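Local coordinates for protein putative citrate lyase, alfa subunit (Streptococcus mutans, PDB 2HJ0) that is of unproven function but is probably a citrate lyase alpha subunit of the CitF family, built around two mixed beta sheets, at residues E376-F381 with D426-V431; R8-K13 with I505-N510. One frame throughout, in Å; residues are numbered along the deposited sequence.

Contact 1: E376-F381 with D426-V431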
ATOM      1  N   GLU A 376      18.399 -27.788 -16.415  1.00 16.46           N
ATOM      2  CA  GLU A 376      19.063 -27.964 -17.696  1.00 16.98           C
ATOM      3  C   GLU A 376      19.463 -26.600 -18.240  1.00 17.22           C
ATOM      4  O   GLU A 376      19.018 -25.556 -17.753  1.00 16.88           O
ATOM      5  CB  GLU A 376      18.148 -28.597 -18.738  1.00 18.18           C
ATOM      6  CG  GLU A 376      17.626 -29.968 -18.463  1.00 20.16           C
ATOM      7  CD  GLU A 376      16.862 -30.492 -19.669  1.00 21.11           C
ATOM      8  OE1 GLU A 376      15.937 -29.792 -20.131  1.00 21.05           O
ATOM      9  OE2 GLU A 376      17.188 -31.594 -20.159  1.00 22.59           O
ATOM     10  N   VAL A 377      20.288 -26.628 -19.276  1.00 17.75           N
ATOM     11  CA  VAL A 377      20.748 -25.423 -19.945  1.00 19.07           C
ATOM     12  C   VAL A 377      21.404 -25.897 -21.232  1.00 19.26           C
ATOM     13  O   VAL A 377      22.391 -26.621 -21.189  1.00 18.03           O
ATOM     14  CB  VAL A 377      21.727 -24.620 -19.035  1.00 18.50           C
ATOM     15  CG1 VAL A 377      22.681 -25.562 -18.347  1.00 19.48           C
ATOM     16  CG2 VAL A 377      22.472 -23.583 -19.849  1.00 17.14           C
ATOM     17  N   ASP A 378      20.825 -25.516 -22.372  1.00 21.20           N
ATOM     18  CA  ASP A 378      21.352 -25.940 -23.665  1.00 23.13           C
ATOM     19  C   ASP A 378      22.470 -25.052 -24.201  1.00 23.54           C
ATOM     20  O   ASP A 378      22.920 -24.133 -23.518  1.00 23.86           O
ATOM     21  CB  ASP A 378      20.226 -26.062 -24.701  1.00 25.04           C
ATOM     22  CG  ASP A 378      19.464 -24.769 -24.905  1.00 28.64           C
ATOM     23  OD1 ASP A 378      20.118 -23.705 -25.009  1.00 31.05           O
ATOM     24  OD2 ASP A 378      18.207 -24.820 -24.979  1.00 29.22           O
ATOM     25  N   THR A 379      22.923 -25.344 -25.416  1.00 23.02           N
ATOM     26  CA  THR A 379      24.003 -24.588 -26.036  1.00 23.63           C
ATOM     27  C   THR A 379      23.561 -23.202 -26.507  1.00 23.56           C
ATOM     28  O   THR A 379      24.314 -22.478 -27.162  1.00 23.42           O
ATOM     29  CB  THR A 379      24.591 -25.341 -27.243  1.00 23.59           C
ATOM     30  OG1 THR A 379      23.602 -25.430 -28.273  1.00 23.66           O
ATOM     31  CG2 THR A 379      25.033 -26.737 -26.839  1.00 24.66           C
ATOM     32  N   ASN A 380      22.331 -22.838 -26.193  1.00 23.17           N
ATOM     33  CA  ASN A 380      21.830 -21.527 -26.574  1.00 24.33           C
ATOM     34  C   ASN A 380      21.643 -20.685 -25.324  1.00 23.30           C
ATOM     35  O   ASN A 380      21.094 -19.581 -25.371  1.00 23.48           O
ATOM     36  CB  ASN A 380      20.509 -21.661 -27.324  1.00 26.77           C
ATOM     37  CG  ASN A 380      20.713 -21.818 -28.821  1.00 29.00           C
ATOM     38  OD1 ASN A 380      21.638 -22.515 -29.265  1.00 29.58           O
ATOM     39  ND2 ASN A 380      19.849 -21.179 -29.609  1.00 30.05           N
ATOM     40  N   PHE A 381      22.118 -21.229 -24.211  1.00 21.62           N
ATOM     41  CA  PHE A 381      22.027 -20.590 -22.916  1.00 19.73           C
ATOM     42  C   PHE A 381      20.618 -20.542 -22.327  1.00 18.26           C
ATOM     43  O   PHE A 381      20.374 -19.836 -21.347  1.00 17.64           O
ATOM     44  CB  PHE A 381      22.653 -19.196 -22.989  1.00 19.90           C
ATOM     45  CG  PHE A 381      24.158 -19.216 -22.928  1.00 20.83           C
ATOM     46  CD1 PHE A 381      24.819 -19.210 -21.696  1.00 20.82           C
ATOM     47  CD2 PHE A 381      24.916 -19.304 -24.096  1.00 21.97           C
ATOM     48  CE1 PHE A 381      26.219 -19.297 -21.619  1.00 20.44           C
ATOM     49  CE2 PHE A 381      26.320 -19.394 -24.036  1.00 22.40           C
ATOM     50  CZ  PHE A 381      26.971 -19.389 -22.791  1.00 21.15           C
ATOM     51  N   ASP A 426      22.026 -30.154 -25.646  1.00 24.33           N
ATOM     52  CA  ASP A 426      21.874 -29.373 -26.859  1.00 26.09           C
ATOM     53  C   ASP A 426      20.538 -28.656 -26.938  1.00 25.92           C
ATOM     54  O   ASP A 426      20.404 -27.675 -27.655  1.00 26.52           O
ATOM     55  CB  ASP A 426      22.034 -30.255 -28.093  1.00 29.19           C
ATOM     56  CG  ASP A 426      23.447 -30.714 -28.294  1.00 32.10           C
ATOM     57  OD1 ASP A 426      24.351 -29.842 -28.377  1.00 35.28           O
ATOM     58  OD2 ASP A 426      23.655 -31.945 -28.371  1.00 34.04           O
ATOM     59  N   LYS A 427      19.545 -29.141 -26.206  1.00 25.49           N
ATOM     60  CA  LYS A 427      18.236 -28.513 -26.234  1.00 24.34           C
ATOM     61  C   LYS A 427      17.483 -28.901 -24.970  1.00 23.71           C
ATOM     62  O   LYS A 427      17.381 -30.081 -24.649  1.00 24.42           O
ATOM     63  CB  LYS A 427      17.483 -28.999 -27.468  1.00 25.03           C
ATOM     64  CG  LYS A 427      16.308 -28.155 -27.888  1.00 26.83           C
ATOM     65  CD  LYS A 427      15.724 -28.702 -29.189  1.00 28.11           C
ATOM     66  CE  LYS A 427      14.803 -27.702 -29.869  1.00 28.27           C
ATOM     67  NZ  LYS A 427      14.524 -28.100 -31.280  1.00 27.91           N
ATOM     68  N   VAL A 428      16.957 -27.921 -24.247  1.00 22.63           N
ATOM     69  CA  VAL A 428      16.223 -28.211 -23.022  1.00 21.60           C
ATOM     70  C   VAL A 428      14.796 -28.652 -23.323  1.00 22.30           C
ATOM     71  O   VAL A 428      14.184 -28.186 -24.288  1.00 21.97           O
ATOM     72  CB  VAL A 428      16.170 -26.974 -22.104  1.00 21.46           C
ATOM     73  CG1 VAL A 428      17.579 -26.511 -21.761  1.00 20.38           C
ATOM     74  CG2 VAL A 428      15.404 -25.864 -22.780  1.00 20.46           C
ATOM     75  N   ASN A 429      14.274 -29.558 -22.501  1.00 22.81           N
ATOM     76  CA  ASN A 429      12.904 -30.042 -22.668  1.00 24.24           C
ATOM     77  C   ASN A 429      11.915 -28.885 -22.549  1.00 24.46           C
ATOM     78  O   ASN A 429      11.024 -28.739 -23.390  1.00 25.49           O
ATOM     79  CB  ASN A 429      12.580 -31.114 -21.619  1.00 27.26           C
ATOM     80  CG  ASN A 429      13.254 -32.451 -21.922  1.00 32.13           C
ATOM     81  OD1 ASN A 429      13.621 -33.211 -21.004  1.00 33.86           O
ATOM     82  ND2 ASN A 429      13.412 -32.752 -23.222  1.00 32.42           N
ATOM     83  N   THR A 430      12.066 -28.069 -21.505  1.00 22.80           N
ATOM     84  CA  THR A 430      11.187 -26.918 -21.294  1.00 20.81           C
ATOM     85  C   THR A 430      12.017 -25.646 -21.120  1.00 19.59           C
ATOM     86  O   THR A 430      13.040 -25.662 -20.450  1.00 19.82           O
ATOM     87  CB  THR A 430      10.316 -27.079 -20.030  1.00 19.85           C
ATOM     88  OG1 THR A 430       9.755 -28.393 -19.990  1.00 18.68           O
ATOM     89  CG2 THR A 430       9.193 -26.052 -20.039  1.00 19.04           C
ATOM     90  N   VAL A 431      11.575 -24.544 -21.712  1.00 17.22           N
ATOM     91  CA  VAL A 431      12.304 -23.291 -21.584  1.00 15.26           C
ATOM     92  C   VAL A 431      11.592 -22.304 -20.670  1.00 15.13           C
ATOM     93  O   VAL A 431      10.456 -21.911 -20.940  1.00 15.20           O
ATOM     94  CB  VAL A 431      12.479 -22.590 -22.939  1.00 15.66           C
ATOM     95  CG1 VAL A 431      13.180 -21.255 -22.748  1.00 15.03           C
ATOM     96  CG2 VAL A 431      13.252 -23.467 -23.885  1.00 15.33           C
TER
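Asp378 and Asp426 are the closest pair of CA atoms across the contact, 4.7 Å apart, and the touching parts of 376-381 and 426-431 run 136° from each other. Glu376 reaches across with a side chain extended beyond CG (chi2 -174°), which carries OE1 to the backbone N of Asn429. That N-H gives a 2.9 Å hydrogen bond to Glu376 OE1, on the syn lone pair, at an N-H...O angle of 155°. Asn384 ND2 adds a weak bond to the same oxygen. Residues 376-377 pair antiparallel with 383-384 in a small hairpin, whose connection holds a type I turn from Asp378 to Phe381. An Asx turn coincides with it, since Asp378 OD1 accepts from Asn380 N at 2.7 Å. The other carboxylate oxygen points across the contact, and Val428 N makes a weak 3.4 Å bond to Asp378 OD2. Val428 sits between the two acidic side chains: its CG1 lies 3.7 Å from Glu376 CB, while CG2 is equally far from Asp378 OD2. Beyond them the methyl CG2 of Thr379 comes 3.5 Å from Asp426 OD1, next to helix 470-481, where Thr379 also touches Ile470.

Contact 2: R8-K13 with I505-N510; sequences RDIPRK and IDVVRN
Arg8 bends its side chain past Ile505 and ends on the carboxylate of Asp506. From CB, which lies near the carbonyl oxygen of Ile505, the chain passes on to CG, 3.5 Å from Ile505 O. Bends at both chi2 and chi3 then turn it toward the Asp506 carboxylate. There NE makes a weak hydrogen bond of 3.3 Å to Asp506 OD1, an oxygen lying in the guanidinium plane at its edge. At the tip, NH1 meets Asp506 OD2 at 2.7 Å; the pair is a salt bridge, although its hydrogen-bond geometry is weak. The two planes stand 84° apart, so this is not a flat two-pronged carboxylate pairing. NH1 and NH2 have further weak bonds to the backbone oxygens of Asn429 and Val428, respectively, which probably helps to fix the group's rotation.

Strand 504-511 is an outermost strand of the ten-stranded mixed sheet within this chain, antiparallel to 493-498, and the touching part of 8-13 runs 68° from the direction of 505-509. Ile10 follows Arg8 along the strand: its CD1 reaches to 3.4 Å from Asp506 N, and its CG1 packs 4.2 Å from Val507 CG1. Further along, Arg509 extends from CG to NE and brings NH2 to the backbone of Asp9. The hydrogen bond from Arg509 NH2 to Asp9 O is 3.1 Å long and nearly straight (170°), and it lies in both the carbonyl plane and the guanidinium plane. Asp9 OD1 adds a longer salt bridge to the same NH2, at 3.4 Å, with the carboxylate turned almost at right angles to the guanidinium. Pro11, at the N-cap position of helix 12-17, places its CD near Val507 CG2 and Arg509 NH2.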
ATOM      1  N   ARG A   8      11.403 -24.000 -30.482  1.00 46.47           N
ATOM      2  CA  ARG A   8      10.235 -24.457 -29.724  1.00 43.96           C
ATOM      3  C   ARG A   8       9.069 -24.886 -30.618  1.00 43.01           C
ATOM      4  O   ARG A   8       8.767 -24.238 -31.617  1.00 43.58           O
ATOM      5  CB  ARG A   8       9.762 -23.349 -28.771  1.00 41.75           C
ATOM      6  CG  ARG A   8      10.880 -22.614 -28.034  1.00 38.63           C
ATOM      7  CD  ARG A   8      11.922 -23.566 -27.509  1.00 35.05           C
ATOM      8  NE  ARG A   8      11.333 -24.595 -26.666  1.00 32.77           N
ATOM      9  CZ  ARG A   8      12.002 -25.648 -26.215  1.00 32.31           C
ATOM     10  NH1 ARG A   8      11.397 -26.546 -25.449  1.00 30.89           N
ATOM     11  NH2 ARG A   8      13.282 -25.798 -26.540  1.00 32.42           N
ATOM     12  N   ASP A   9       8.407 -25.975 -30.245  1.00 41.90           N
ATOM     13  CA  ASP A   9       7.281 -26.475 -31.019  1.00 41.07           C
ATOM     14  C   ASP A   9       5.952 -26.066 -30.373  1.00 39.58           C
ATOM     15  O   ASP A   9       5.229 -26.894 -29.827  1.00 38.44           O
ATOM     16  CB  ASP A   9       7.374 -28.004 -31.136  1.00 43.00           C
ATOM     17  CG  ASP A   9       6.542 -28.563 -32.284  1.00 45.21           C
ATOM     18  OD1 ASP A   9       5.292 -28.488 -32.216  1.00 45.87           O
ATOM     19  OD2 ASP A   9       7.141 -29.074 -33.262  1.00 46.22           O
ATOM     20  N   ILE A  10       5.635 -24.779 -30.431  1.00 38.94           N
ATOM     21  CA  ILE A  10       4.395 -24.298 -29.852  1.00 38.46           C
ATOM     22  C   ILE A  10       3.317 -24.314 -30.922  1.00 39.73           C
ATOM     23  O   ILE A  10       3.405 -23.589 -31.919  1.00 40.17           O
ATOM     24  CB  ILE A  10       4.547 -22.864 -29.316  1.00 37.40           C
ATOM     25  CG1 ILE A  10       5.512 -22.854 -28.132  1.00 36.38           C
ATOM     26  CG2 ILE A  10       3.197 -22.326 -28.896  1.00 37.69           C
ATOM     27  CD1 ILE A  10       5.755 -21.490 -27.561  1.00 34.99           C
ATOM     28  N   PRO A  11       2.280 -25.144 -30.732  1.00 40.18           N
ATOM     29  CA  PRO A  11       1.180 -25.247 -31.693  1.00 40.42           C
ATOM     30  C   PRO A  11       0.499 -23.911 -31.968  1.00 41.23           C
ATOM     31  O   PRO A  11       0.274 -23.120 -31.053  1.00 41.81           O
ATOM     32  CB  PRO A  11       0.245 -26.265 -31.040  1.00 39.79           C
ATOM     33  CG  PRO A  11       0.511 -26.093 -29.584  1.00 40.12           C
ATOM     34  CD  PRO A  11       2.013 -25.973 -29.544  1.00 40.12           C
ATOM     35  N   ARG A  12       0.172 -23.672 -33.236  1.00 41.87           N
ATOM     36  CA  ARG A  12      -0.473 -22.433 -33.661  1.00 42.77           C
ATOM     37  C   ARG A  12      -1.705 -22.093 -32.835  1.00 42.61           C
ATOM     38  O   ARG A  12      -2.045 -20.925 -32.672  1.00 43.21           O
ATOM     39  CB  ARG A  12      -0.854 -22.529 -35.138  1.00 44.52           C
ATOM     40  CG  ARG A  12       0.187 -21.985 -36.095  1.00 46.56           C
ATOM     41  CD  ARG A  12       0.017 -20.490 -36.307  1.00 48.19           C
ATOM     42  NE  ARG A  12       1.014 -19.960 -37.233  1.00 49.96           N
ATOM     43  CZ  ARG A  12       0.947 -18.763 -37.806  1.00 50.84           C
ATOM     44  NH1 ARG A  12      -0.080 -17.962 -37.551  1.00 51.54           N
ATOM     45  NH2 ARG A  12       1.908 -18.366 -38.630  1.00 52.25           N
ATOM     46  N   LYS A  13      -2.373 -23.119 -32.319  1.00 42.37           N
ATOM     47  CA  LYS A  13      -3.563 -22.910 -31.506  1.00 42.21           C
ATOM     48  C   LYS A  13      -3.247 -21.984 -30.328  1.00 41.92           C
ATOM     49  O   LYS A  13      -4.019 -21.078 -30.002  1.00 42.26           O
ATOM     50  CB  LYS A  13      -4.092 -24.251 -30.989  1.00 41.86           C
ATOM     51  CG  LYS A  13      -5.350 -24.129 -30.138  1.00 43.34           C
ATOM     52  CD  LYS A  13      -5.920 -25.489 -29.754  1.00 44.75           C
ATOM     53  CE  LYS A  13      -4.923 -26.322 -28.963  1.00 46.58           C
ATOM     54  NZ  LYS A  13      -5.456 -27.671 -28.590  1.00 48.20           N
ATOM     55  N   ILE A 505       6.508 -18.721 -24.377  1.00 13.74           N
ATOM     56  CA  ILE A 505       7.894 -19.004 -24.695  1.00 13.80           C
ATOM     57  C   ILE A 505       8.042 -20.490 -25.002  1.00 13.09           C
ATOM     58  O   ILE A 505       8.911 -20.876 -25.767  1.00 14.11           O
ATOM     59  CB  ILE A 505       8.837 -18.572 -23.512  1.00 15.61           C
ATOM     60  CG1 ILE A 505      10.254 -19.102 -23.706  1.00 17.11           C
ATOM     61  CG2 ILE A 505       8.315 -19.127 -22.201  1.00 14.93           C
ATOM     62  CD1 ILE A 505      10.855 -18.838 -25.070  1.00 18.86           C
ATOM     63  N   ASP A 506       7.177 -21.323 -24.438  1.00 12.64           N
ATOM     64  CA  ASP A 506       7.268 -22.760 -24.686  1.00 13.92           C
ATOM     65  C   ASP A 506       6.006 -23.457 -24.166  1.00 13.83           C
ATOM     66  O   ASP A 506       5.059 -22.795 -23.741  1.00 13.48           O
ATOM     67  CB  ASP A 506       8.520 -23.308 -23.984  1.00 15.83           C
ATOM     68  CG  ASP A 506       8.872 -24.726 -24.400  1.00 17.93           C
ATOM     69  OD1 ASP A 506       8.322 -25.231 -25.405  1.00 19.19           O
ATOM     70  OD2 ASP A 506       9.725 -25.338 -23.717  1.00 19.38           O
ATOM     71  N   VAL A 507       5.983 -24.785 -24.219  1.00 13.19           N
ATOM     72  CA  VAL A 507       4.847 -25.547 -23.716  1.00 14.57           C
ATOM     73  C   VAL A 507       5.358 -26.841 -23.142  1.00 15.37           C
ATOM     74  O   VAL A 507       6.519 -27.192 -23.331  1.00 16.59           O
ATOM     75  CB  VAL A 507       3.806 -25.897 -24.810  1.00 14.89           C
ATOM     76  CG1 VAL A 507       3.020 -24.660 -25.219  1.00 14.15           C
ATOM     77  CG2 VAL A 507       4.503 -26.519 -25.991  1.00 14.18           C
ATOM     78  N   VAL A 508       4.483 -27.548 -22.440  1.00 15.75           N
ATOM     79  CA  VAL A 508       4.844 -28.810 -21.830  1.00 17.73           C
ATOM     80  C   VAL A 508       3.818 -29.860 -22.202  1.00 19.99           C
ATOM     81  O   VAL A 508       2.611 -29.646 -22.057  1.00 20.41           O
ATOM     82  CB  VAL A 508       4.894 -28.684 -20.303  1.00 17.25           C
ATOM     83  CG1 VAL A 508       5.074 -30.046 -19.664  1.00 15.55           C
ATOM     84  CG2 VAL A 508       6.032 -27.768 -19.913  1.00 19.07           C
ATOM     85  N   ARG A 509       4.303 -31.000 -22.679  1.00 21.66           N
ATOM     86  CA  ARG A 509       3.429 -32.096 -23.072  1.00 23.66           C
ATOM     87  C   ARG A 509       3.383 -33.167 -21.998  1.00 23.51           C
ATOM     88  O   ARG A 509       4.213 -33.181 -21.087  1.00 24.77           O
ATOM     89  CB  ARG A 509       3.895 -32.692 -24.406  1.00 23.50           C
ATOM     90  CG  ARG A 509       3.724 -31.722 -25.565  1.00 25.95           C
ATOM     91  CD  ARG A 509       4.122 -32.322 -26.900  1.00 26.23           C
ATOM     92  NE  ARG A 509       3.690 -31.487 -28.025  1.00 27.03           N
ATOM     93  CZ  ARG A 509       4.234 -30.318 -28.347  1.00 27.82           C
ATOM     94  NH1 ARG A 509       5.243 -29.831 -27.627  1.00 27.70           N
ATOM     95  NH2 ARG A 509       3.765 -29.641 -29.388  1.00 27.59           N
ATOM     96  N   ASN A 510       2.405 -34.061 -22.106  1.00 23.14           N
ATOM     97  CA  ASN A 510       2.251 -35.132 -21.130  1.00 21.34           C
ATOM     98  C   ASN A 510       3.302 -36.214 -21.301  1.00 21.27           C
ATOM     99  O   ASN A 510       3.922 -36.346 -22.359  1.00 21.71           O
ATOM    100  CB  ASN A 510       0.842 -35.745 -21.215  1.00 21.26           C
ATOM    101  CG  ASN A 510       0.537 -36.369 -22.576  1.00 20.18           C
ATOM    102  OD1 ASN A 510       0.376 -35.670 -23.584  1.00 18.67           O
ATOM    103  ND2 ASN A 510       0.452 -37.695 -22.603  1.00 18.39           N
TER

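From the N terminus the chain enters at 8-13, and contact 2 closes only when 505-510 returns, near the C-terminal end, after 491 intervening residues. Contact 1 is nested inside this long loop: it joins 376-381 to 426-431 across 44 residues that include strand 409-413 of the nine-stranded sheet. The second segment of contact 1 lies in the loop leading to strand 440-442 of that sheet, whereas contact 2 ties the N-terminal segment to the edge of the ten-stranded sheet. The centres lie about 15 Å apart, yet the two contacts meet directly: Val431 N is 2.8 Å from Asp506 OD2, a probable hydrogen bond joining the 426-431 loop to strand 504-511.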